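Local coordinates for protein branched-chain alpha-ketoacid decarboxylase (Lactococcus lactis, PDB 2VBF) that probably decarboxylates branched-chain and aromatic alpha-keto acids to aldehydes, using thiamine diphosphate and one magnesium ion per subunit, at residues Y82-K87 / E112-V117; K178-V183 / I240-E245; L326-G331 / F341-V346. One frame throughout, in Å; residues are numbered along the deposited sequence.

In the fold
Contact 1 lies in the N-terminal thiamine diphosphate-binding domain and contact 3 in the central domain, while contact 2 joins the lead-in to strand 183-188 with the central domain; all three touch one another. Contacts 1 and 2 have centres about 7 Å apart and are joined by a salt bridge, Lys87 NZ to Glu245 OE2 at 2.8 Å, and by a probable hydrogen bond, Asn113 O to Ser241 OG at 2.6 Å. Contact 3 meets contact 2 where Ile328 CD1 packs on Phe242 CE2 at 3.7 Å, and contact 1 where Ile328 CD1 is 3.4 Å from Asn113 OD1. Contact 1 comes nearest the cofactor: the side chain of Glu112 is about 11 Å from a bound thiamine diphosphate. Contacts 2 and 3 lie away from the cofactor and metal sites.

Contact 1. Residues Y82-K87 / E112-V117; sequences YARTKK and ENLPVV
The guanidinium of Arg84 meets the carboxylate of Glu112 at its edge, while CD2 of Leu114 approaches it obliquely, 3.9 Å from Arg84 NE. The two flat groups are turned 52° against each other. Arg84 NH2 donates to Glu112 OE1 at 2.9 Å, a salt bridge in which the nitrogen stands above the carboxylate plane, 50° out of it; the N-H...O angle of 152° is only moderately bent. A water near OE1, and a long 3.3 Å from Arg84 NH1, may add an indirect link. The arginine chain, extended from CG to NE, reaches Glu112 by running over Leu114, whose CD1 touches Arg84 CG at 3.5 Å. Arg84 NE pairs with Asp80 and NH1 bonds to Gly420 O, so all three nitrogens have a partner and the group's rotation is fixed.

Closer to the backbone, Ala83 CB points at the other segment and sits among Leu114 CB, Pro115 CD and Val116 CG2, with Ala83 CB 3.8 Å from Val116 CG2. Pro115 CG rests 3.3 Å from Lys87 O, just beyond the helix end. Pro115 centres an inverse gamma turn, following the Schellman motif at Asn113 that ends helix 97-111. Within the N-terminal domain, helix 72-86 thus lies against the second connection of a beta-alpha-beta crossover, strand 89-94 to helix 97-111 to strand 116-122; helix 165-179 covers Pro115 through Leu176.

Contact 2. Residues K178-V183 / I240-E245; sequences KERKPV and ISFGLE
Two helix ends meet here: the residues just past helix 165-179 and those just past helix 237-241, the latter closed by a Schellman motif with Gly243 at positive phi. Arg180, also at positive phi, lays its side chain over one face of the Phe242 ring. The CH-pi contact is nearly central, with CG 3.4 Å from the ring centroid and 7° off the normal. A bend at chi2 (-66°) folds the chain back, bringing the guanidinium over Phe242 CD1, 3.6 Å from Arg180 CZ, with the two planes 33° apart. At the ring edge, Lys178 O lies in plane, 3.3 Å from Phe242 CZ. Arg180 NE donates to Leu177 O in the last turn of its own helix, and a water links Arg180 NH1, at 2.8 Å, to Ser241 O. Replacing Arg180 by an alanine would probably uncover this face of Phe242, cost Leu177 O its bond from NE and leave the bridging water without the NH1 donor. Pro182 packs on helix 97-111 through Leu106, Ser109 and Tyr110. Helix 343-348 borders the contact through Arg344, which touches both Arg180 and Phe242.

Contact 3. Residues L326-G331 / F341-V346; sequences LNIDEG and FDFRAV
Phe343 lays its ring obliquely along the backbone of Leu326, Asn327 and Ile328, with CE1 3.5 Å from Leu326 O and CD1 3.7 Å from Asn327 C. The ring reaches from the first turn of its helix into the loop because Phe343 CG stands anti to the backbone N (chi1 175°), and Ile328 CG1 touches Phe343 CD2 at 4.1 Å. Phe341 enters the same loop with its rim: CE2 stands 3.3 Å from Gly331 N, and Glu330 C lies in the ring plane. Asn327 O approaches the ring obliquely, 3.3 Å from Phe341 CZ. Leu326 CD1 meets Val346 CG1 at 3.6 Å, the two side chains crossing at about a right angle.

Water completes the join, one molecule bridging Ile328 O and Phe343 N. Asp342 is the N-cap of the helix: its OD2 accepts from Ala345 N at 2.8 Å. Helix 343-348 lies against the turn between strands 323-326 and 331-333 in the mixed sheet of the central domain, with helix 212-227 flanking it through Ile217, which packs on Leu326, and Glu214, which packs on Phe341 and Val346.

Contact 1. Residues Y82-K87 / E112-V117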
loop_
_atom_site.group_PDB
_atom_site.type_symbol
_atom_site.label_atom_id
_atom_site.label_comp_id
_atom_site.label_asym_id
_atom_site.label_seq_id
_atom_site.Cartn_x
_atom_site.Cartn_y
_atom_site.Cartn_z
ATOM N N TYR A 82 15.085 -6.654 6.213
ATOM C CA TYR A 82 15.777 -7.939 6.303
ATOM C C TYR A 82 16.955 -7.976 5.333
ATOM O O TYR A 82 18.044 -8.424 5.701
ATOM C CB TYR A 82 14.788 -9.047 5.991
ATOM C CG TYR A 82 15.249 -10.482 6.173
ATOM C CD1 TYR A 82 14.970 -11.182 7.339
ATOM C CD2 TYR A 82 15.884 -11.164 5.144
ATOM C CE1 TYR A 82 15.339 -12.525 7.494
ATOM C CE2 TYR A 82 16.263 -12.498 5.287
ATOM C CZ TYR A 82 15.987 -13.178 6.464
ATOM O OH TYR A 82 16.353 -14.526 6.599
ATOM N N ALA A 83 16.749 -7.471 4.112
ATOM C CA ALA A 83 17.806 -7.457 3.094
ATOM C C ALA A 83 18.983 -6.591 3.524
ATOM O O ALA A 83 20.138 -6.944 3.280
ATOM C CB ALA A 83 17.261 -6.986 1.744
ATOM N N ARG A 84 18.697 -5.455 4.156
ATOM C CA ARG A 84 19.754 -4.575 4.641
ATOM C C ARG A 84 20.720 -5.270 5.609
ATOM O O ARG A 84 21.879 -4.889 5.690
ATOM C CB ARG A 84 19.174 -3.321 5.278
ATOM C CG ARG A 84 18.588 -2.404 4.233
ATOM C CD ARG A 84 17.852 -1.245 4.863
ATOM N NE ARG A 84 17.191 -0.394 3.872
ATOM C CZ ARG A 84 17.431 0.897 3.686
ATOM N NH1 ARG A 84 18.388 1.512 4.341
ATOM N NH2 ARG A 84 16.710 1.575 2.804
ATOM N N THR A 85 20.227 -6.269 6.336
ATOM C CA THR A 85 21.008 -6.955 7.350
ATOM C C THR A 85 21.473 -8.349 6.917
ATOM O O THR A 85 22.654 -8.694 7.105
ATOM C CB THR A 85 20.214 -6.990 8.662
ATOM O OG1 THR A 85 20.191 -5.662 9.200
ATOM C CG2 THR A 85 20.859 -7.923 9.689
ATOM N N LYS A 86 20.558 -9.122 6.334
ATOM C CA LYS A 86 20.834 -10.487 5.843
ATOM C C LYS A 86 21.559 -10.482 4.498
ATOM O O LYS A 86 22.237 -11.462 4.154
ATOM C CB LYS A 86 19.528 -11.285 5.722
ATOM C CG LYS A 86 19.688 -12.808 5.862
ATOM C CD LYS A 86 19.717 -13.210 7.337
ATOM C CE LYS A 86 19.786 -14.710 7.531
ATOM N NZ LYS A 86 19.938 -15.036 8.963
ATOM N N LYS A 87 21.400 -9.387 3.741
ATOM C CA LYS A 87 22.045 -9.164 2.432
ATOM C C LYS A 87 21.356 -9.931 1.280
ATOM O O LYS A 87 21.861 -10.004 0.150
ATOM C CB LYS A 87 23.573 -9.408 2.506
ATOM C CG LYS A 87 24.267 -8.641 3.648
ATOM C CD LYS A 87 23.998 -7.134 3.593
ATOM C CE LYS A 87 24.663 -6.388 4.739
ATOM N NZ LYS A 87 24.463 -4.935 4.612
ATOM N N GLU A 112 17.036 2.466 -3.211
ATOM C CA GLU A 112 18.168 2.372 -2.287
ATOM C C GLU A 112 18.958 1.074 -2.475
ATOM O O GLU A 112 19.864 0.770 -1.701
ATOM C CB GLU A 112 17.687 2.587 -0.852
ATOM C CG GLU A 112 16.937 3.946 -0.742
ATOM C CD GLU A 112 16.967 4.601 0.627
ATOM O OE1 GLU A 112 17.554 4.038 1.576
ATOM O OE2 GLU A 112 16.368 5.700 0.734
ATOM N N ASN A 113 18.607 0.322 -3.520
ATOM C CA ASN A 113 19.426 -0.789 -4.019
ATOM C C ASN A 113 19.556 -1.968 -3.041
ATOM O O ASN A 113 20.675 -2.348 -2.659
ATOM C CB ASN A 113 20.815 -0.261 -4.437
ATOM C CG ASN A 113 21.434 -1.044 -5.586
ATOM O OD1 ASN A 113 21.680 -0.485 -6.658
ATOM N ND2 ASN A 113 21.718 -2.327 -5.365
ATOM N N LEU A 114 18.415 -2.534 -2.641
ATOM C CA LEU A 114 18.382 -3.715 -1.765
ATOM C C LEU A 114 17.938 -4.979 -2.501
ATOM O O LEU A 114 16.996 -4.950 -3.311
ATOM C CB LEU A 114 17.479 -3.501 -0.547
ATOM C CG LEU A 114 17.981 -2.513 0.508
ATOM C CD1 LEU A 114 19.476 -2.726 0.817
ATOM C CD2 LEU A 114 17.702 -1.073 0.100
ATOM N N PRO A 115 18.660 -6.088 -2.257
ATOM C CA PRO A 115 18.443 -7.348 -2.954
ATOM C C PRO A 115 17.236 -8.113 -2.432
ATOM O O PRO A 115 17.370 -9.095 -1.687
ATOM C CB PRO A 115 19.770 -8.091 -2.749
ATOM C CG PRO A 115 20.273 -7.577 -1.473
ATOM C CD PRO A 115 19.836 -6.137 -1.373
ATOM N N VAL A 116 16.056 -7.666 -2.868
ATOM C CA VAL A 116 14.787 -8.281 -2.474
ATOM C C VAL A 116 14.154 -8.994 -3.668
ATOM O O VAL A 116 13.994 -8.408 -4.742
ATOM C CB VAL A 116 13.796 -7.219 -1.929
ATOM C CG1 VAL A 116 12.451 -7.844 -1.570
ATOM C CG2 VAL A 116 14.405 -6.481 -0.729
ATOM N N VAL A 117 13.786 -10.258 -3.467
ATOM C CA VAL A 117 12.992 -11.017 -4.432
ATOM C C VAL A 117 11.505 -10.957 -4.054
ATOM O O VAL A 117 11.126 -11.371 -2.958
ATOM C CB VAL A 117 13.407 -12.514 -4.441
ATOM C CG1 VAL A 117 12.689 -13.252 -5.555
ATOM C CG2 VAL A 117 14.940 -12.632 -4.560
HETATM O O HOH W 1 19.984 3.854 2.678
#

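Contact 2. Residues K178-V183 / I240-E245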
loop_
_atom_site.group_PDB
_atom_site.type_symbol
_atom_site.label_atom_id
_atom_site.label_comp_id
_atom_site.label_asym_id
_atom_site.label_seq_id
_atom_site.Cartn_x
_atom_site.Cartn_y
_atom_site.Cartn_z
ATOM N N LYS A 178 24.216 -9.836 -9.189
ATOM C CA LYS A 178 25.063 -8.917 -9.955
ATOM C C LYS A 178 24.881 -7.463 -9.521
ATOM O O LYS A 178 25.868 -6.739 -9.354
ATOM C CB LYS A 178 24.766 -9.041 -11.451
ATOM C CG LYS A 178 25.676 -8.212 -12.377
ATOM C CD LYS A 178 24.880 -7.629 -13.551
ATOM C CE LYS A 178 25.755 -6.839 -14.526
ATOM N NZ LYS A 178 26.656 -7.722 -15.328
ATOM N N GLU A 179 23.628 -7.040 -9.363
ATOM C CA GLU A 179 23.296 -5.624 -9.150
ATOM C C GLU A 179 22.818 -5.308 -7.729
ATOM O O GLU A 179 22.803 -4.147 -7.344
ATOM C CB GLU A 179 22.179 -5.188 -10.106
ATOM C CG GLU A 179 22.487 -5.228 -11.591
ATOM C CD GLU A 179 21.369 -4.601 -12.423
ATOM O OE1 GLU A 179 21.043 -3.402 -12.209
ATOM O OE2 GLU A 179 20.807 -5.305 -13.288
ATOM N N ARG A 180 22.413 -6.342 -6.988
ATOM C CA ARG A 180 21.797 -6.236 -5.660
ATOM C C ARG A 180 20.545 -5.341 -5.607
ATOM O O ARG A 180 20.214 -4.784 -4.558
ATOM C CB ARG A 180 22.832 -5.840 -4.604
ATOM C CG ARG A 180 24.049 -6.759 -4.549
ATOM C CD ARG A 180 23.729 -8.179 -4.097
ATOM N NE ARG A 180 24.780 -9.088 -4.559
ATOM C CZ ARG A 180 25.800 -9.525 -3.829
ATOM N NH1 ARG A 180 25.921 -9.195 -2.551
ATOM N NH2 ARG A 180 26.710 -10.315 -4.395
ATOM N N LYS A 181 19.847 -5.266 -6.737
ATOM C CA LYS A 181 18.559 -4.579 -6.862
ATOM C C LYS A 181 17.428 -5.629 -6.865
ATOM O O LYS A 181 17.670 -6.818 -7.095
ATOM C CB LYS A 181 18.500 -3.751 -8.150
ATOM C CG LYS A 181 19.386 -2.519 -8.192
ATOM C CD LYS A 181 19.384 -1.928 -9.608
ATOM C CE LYS A 181 19.835 -0.465 -9.613
ATOM N NZ LYS A 181 21.317 -0.365 -9.432
ATOM N N PRO A 182 16.187 -5.195 -6.566
ATOM C CA PRO A 182 15.088 -6.164 -6.502
ATOM C C PRO A 182 14.777 -6.852 -7.829
ATOM O O PRO A 182 14.955 -6.281 -8.906
ATOM C CB PRO A 182 13.887 -5.346 -6.004
ATOM C CG PRO A 182 14.284 -3.940 -6.107
ATOM C CD PRO A 182 15.761 -3.838 -6.213
ATOM N N VAL A 183 14.299 -8.084 -7.719
ATOM C CA VAL A 183 13.819 -8.827 -8.866
ATOM C C VAL A 183 12.459 -9.419 -8.541
ATOM O O VAL A 183 12.019 -9.417 -7.384
ATOM C CB VAL A 183 14.804 -9.918 -9.295
ATOM C CG1 VAL A 183 16.149 -9.274 -9.653
ATOM C CG2 VAL A 183 14.961 -10.974 -8.192
ATOM N N ILE A 240 26.541 -1.057 1.542
ATOM C CA ILE A 240 25.581 -1.821 2.345
ATOM C C ILE A 240 24.841 -2.841 1.469
ATOM O O ILE A 240 24.640 -3.998 1.884
ATOM C CB ILE A 240 24.592 -0.884 3.110
ATOM C CG1 ILE A 240 25.359 0.012 4.101
ATOM C CG2 ILE A 240 23.534 -1.704 3.888
ATOM C CD1 ILE A 240 24.553 1.126 4.764
ATOM N N SER A 241 24.462 -2.419 0.261
ATOM C CA SER A 241 23.787 -3.282 -0.726
ATOM C C SER A 241 24.501 -4.622 -0.948
ATOM O O SER A 241 23.866 -5.674 -1.040
ATOM C CB SER A 241 23.669 -2.548 -2.057
ATOM O OG SER A 241 22.978 -1.323 -1.905
ATOM N N PHE A 242 25.829 -4.559 -1.016
ATOM C CA PHE A 242 26.665 -5.727 -1.289
ATOM C C PHE A 242 27.225 -6.398 -0.033
ATOM O O PHE A 242 27.983 -7.356 -0.144
ATOM C CB PHE A 242 27.826 -5.319 -2.207
ATOM C CG PHE A 242 27.497 -5.430 -3.660
ATOM C CD1 PHE A 242 27.762 -6.595 -4.356
ATOM C CD2 PHE A 242 26.876 -4.380 -4.328
ATOM C CE1 PHE A 242 27.432 -6.711 -5.704
ATOM C CE2 PHE A 242 26.546 -4.491 -5.675
ATOM C CZ PHE A 242 26.829 -5.647 -6.360
ATOM N N GLY A 243 26.865 -5.919 1.155
ATOM C CA GLY A 243 27.430 -6.459 2.390
ATOM C C GLY A 243 28.944 -6.269 2.473
ATOM O O GLY A 243 29.661 -7.146 2.969
ATOM N N LEU A 244 29.424 -5.127 1.989
ATOM C CA LEU A 244 30.854 -4.809 1.954
ATOM C C LEU A 244 31.310 -3.954 3.139
ATOM O O LEU A 244 32.460 -3.499 3.175
ATOM C CB LEU A 244 31.197 -4.107 0.634
ATOM C CG LEU A 244 31.217 -5.020 -0.594
ATOM C CD1 LEU A 244 31.170 -4.208 -1.867
ATOM C CD2 LEU A 244 32.467 -5.916 -0.569
ATOM N N GLU A 245 30.445 -3.749 4.134
ATOM C CA GLU A 245 30.801 -2.886 5.264
ATOM C C GLU A 245 32.052 -3.369 5.992
ATOM O O GLU A 245 32.952 -2.569 6.279
ATOM C CB GLU A 245 29.664 -2.752 6.280
ATOM C CG GLU A 245 28.358 -2.166 5.723
ATOM C CD GLU A 245 27.333 -3.257 5.423
ATOM O OE1 GLU A 245 27.703 -4.228 4.727
ATOM O OE2 GLU A 245 26.174 -3.164 5.895
HETATM O O HOH W 2 23.957 -8.357 -0.720
#

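Contact 3. Residues L326-G331 / F341-V346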
loop_
_atom_site.group_PDB
_atom_site.type_symbol
_atom_site.label_atom_id
_atom_site.label_comp_id
_atom_site.label_asym_id
_atom_site.label_seq_id
_atom_site.Cartn_x
_atom_site.Cartn_y
_atom_site.Cartn_z
ATOM N N LEU A 326 33.509 5.181 -7.325
ATOM C CA LEU A 326 33.104 3.860 -7.767
ATOM C C LEU A 326 31.659 3.629 -7.332
ATOM O O LEU A 326 31.320 3.804 -6.157
ATOM C CB LEU A 326 34.003 2.793 -7.149
ATOM C CG LEU A 326 35.499 2.933 -7.453
ATOM C CD1 LEU A 326 36.284 1.870 -6.698
ATOM C CD2 LEU A 326 35.748 2.854 -8.952
ATOM N N ASN A 327 30.823 3.263 -8.299
ATOM C CA ASN A 327 29.427 2.917 -8.063
ATOM C C ASN A 327 29.141 1.613 -8.780
ATOM O O ASN A 327 29.919 1.198 -9.632
ATOM C CB ASN A 327 28.499 4.017 -8.595
ATOM C CG ASN A 327 28.439 5.225 -7.684
ATOM O OD1 ASN A 327 29.168 6.207 -7.871
ATOM N ND2 ASN A 327 27.568 5.157 -6.684
ATOM N N ILE A 328 28.014 0.984 -8.446
ATOM C CA ILE A 328 27.594 -0.241 -9.125
ATOM C C ILE A 328 27.542 -0.029 -10.645
ATOM O O ILE A 328 28.034 -0.864 -11.407
ATOM C CB ILE A 328 26.215 -0.736 -8.615
ATOM C CG1 ILE A 328 26.306 -1.105 -7.138
ATOM C CG2 ILE A 328 25.737 -1.942 -9.444
ATOM C CD1 ILE A 328 24.959 -1.273 -6.441
ATOM N N ASP A 329 26.990 1.102 -11.085
ATOM C CA ASP A 329 26.711 1.310 -12.517
ATOM C C ASP A 329 27.874 1.923 -13.289
ATOM O O ASP A 329 27.977 1.755 -14.508
ATOM C CB ASP A 329 25.472 2.193 -12.709
ATOM C CG ASP A 329 24.177 1.458 -12.423
ATOM O OD1 ASP A 329 24.200 0.215 -12.227
ATOM O OD2 ASP A 329 23.129 2.137 -12.391
ATOM N N GLU A 330 28.748 2.641 -12.594
ATOM C CA GLU A 330 29.853 3.311 -13.270
ATOM C C GLU A 330 30.885 3.822 -12.284
ATOM O O GLU A 330 30.647 3.868 -11.078
ATOM C CB GLU A 330 29.349 4.460 -14.154
ATOM C CG GLU A 330 28.843 5.659 -13.402
ATOM C CD GLU A 330 28.404 6.802 -14.294
ATOM O OE1 GLU A 330 28.157 6.607 -15.506
ATOM O OE2 GLU A 330 28.285 7.915 -13.760
ATOM N N GLY A 331 32.045 4.181 -12.820
ATOM C CA GLY A 331 33.112 4.800 -12.052
ATOM C C GLY A 331 33.527 6.063 -12.776
ATOM O O GLY A 331 33.317 6.179 -13.988
ATOM N N PHE A 341 33.680 -2.542 -15.346
ATOM C CA PHE A 341 34.260 -3.079 -14.115
ATOM C C PHE A 341 33.163 -3.570 -13.178
ATOM O O PHE A 341 32.018 -3.113 -13.265
ATOM C CB PHE A 341 35.076 -1.998 -13.403
ATOM C CG PHE A 341 34.226 -0.971 -12.724
ATOM C CD1 PHE A 341 33.914 -1.086 -11.374
ATOM C CD2 PHE A 341 33.692 0.082 -13.448
ATOM C CE1 PHE A 341 33.099 -0.158 -10.757
ATOM C CE2 PHE A 341 32.884 1.010 -12.840
ATOM C CZ PHE A 341 32.587 0.890 -11.487
ATOM N N ASP A 342 33.525 -4.480 -12.275
ATOM C CA ASP A 342 32.633 -4.917 -11.200
ATOM C C ASP A 342 32.965 -4.198 -9.890
ATOM O O ASP A 342 34.067 -4.322 -9.354
ATOM C CB ASP A 342 32.725 -6.429 -10.995
ATOM C CG ASP A 342 31.736 -6.934 -9.957
ATOM O OD1 ASP A 342 30.526 -7.006 -10.270
ATOM O OD2 ASP A 342 32.165 -7.254 -8.833
ATOM N N PHE A 343 31.986 -3.456 -9.379
ATOM C CA PHE A 343 32.093 -2.725 -8.113
ATOM C C PHE A 343 32.551 -3.602 -6.933
ATOM O O PHE A 343 33.482 -3.249 -6.209
ATOM C CB PHE A 343 30.727 -2.086 -7.827
ATOM C CG PHE A 343 30.631 -1.400 -6.503
ATOM C CD1 PHE A 343 31.203 -0.154 -6.308
ATOM C CD2 PHE A 343 29.915 -1.976 -5.460
ATOM C CE1 PHE A 343 31.105 0.489 -5.085
ATOM C CE2 PHE A 343 29.813 -1.330 -4.232
ATOM C CZ PHE A 343 30.402 -0.102 -4.050
ATOM N N ARG A 344 31.882 -4.733 -6.732
ATOM C CA ARG A 344 32.222 -5.643 -5.638
ATOM C C ARG A 344 33.676 -6.097 -5.740
ATOM O O ARG A 344 34.423 -6.062 -4.752
ATOM C CB ARG A 344 31.288 -6.855 -5.665
ATOM C CG ARG A 344 31.549 -7.929 -4.612
ATOM C CD ARG A 344 30.974 -9.255 -5.078
ATOM N NE ARG A 344 31.193 -10.351 -4.139
ATOM C CZ ARG A 344 30.790 -11.607 -4.345
ATOM N NH1 ARG A 344 30.136 -11.934 -5.459
ATOM N NH2 ARG A 344 31.035 -12.541 -3.429
ATOM N N ALA A 345 34.060 -6.514 -6.947
ATOM C CA ALA A 345 35.429 -6.964 -7.235
ATOM C C ALA A 345 36.455 -5.903 -6.858
ATOM O O ALA A 345 37.445 -6.192 -6.183
ATOM C CB ALA A 345 35.568 -7.339 -8.714
ATOM N N VAL A 346 36.207 -4.666 -7.265
ATOM C CA VAL A 346 37.171 -3.602 -7.008
ATOM C C VAL A 346 37.258 -3.299 -5.511
ATOM O O VAL A 346 38.352 -3.242 -4.947
ATOM C CB VAL A 346 36.882 -2.338 -7.848
ATOM C CG1 VAL A 346 37.854 -1.230 -7.489
ATOM C CG2 VAL A 346 36.984 -2.664 -9.339
HETATM O O HOH W 3 29.337 -3.390 -10.722
HETATM O O HOH W 4 29.666 -1.150 -13.697
#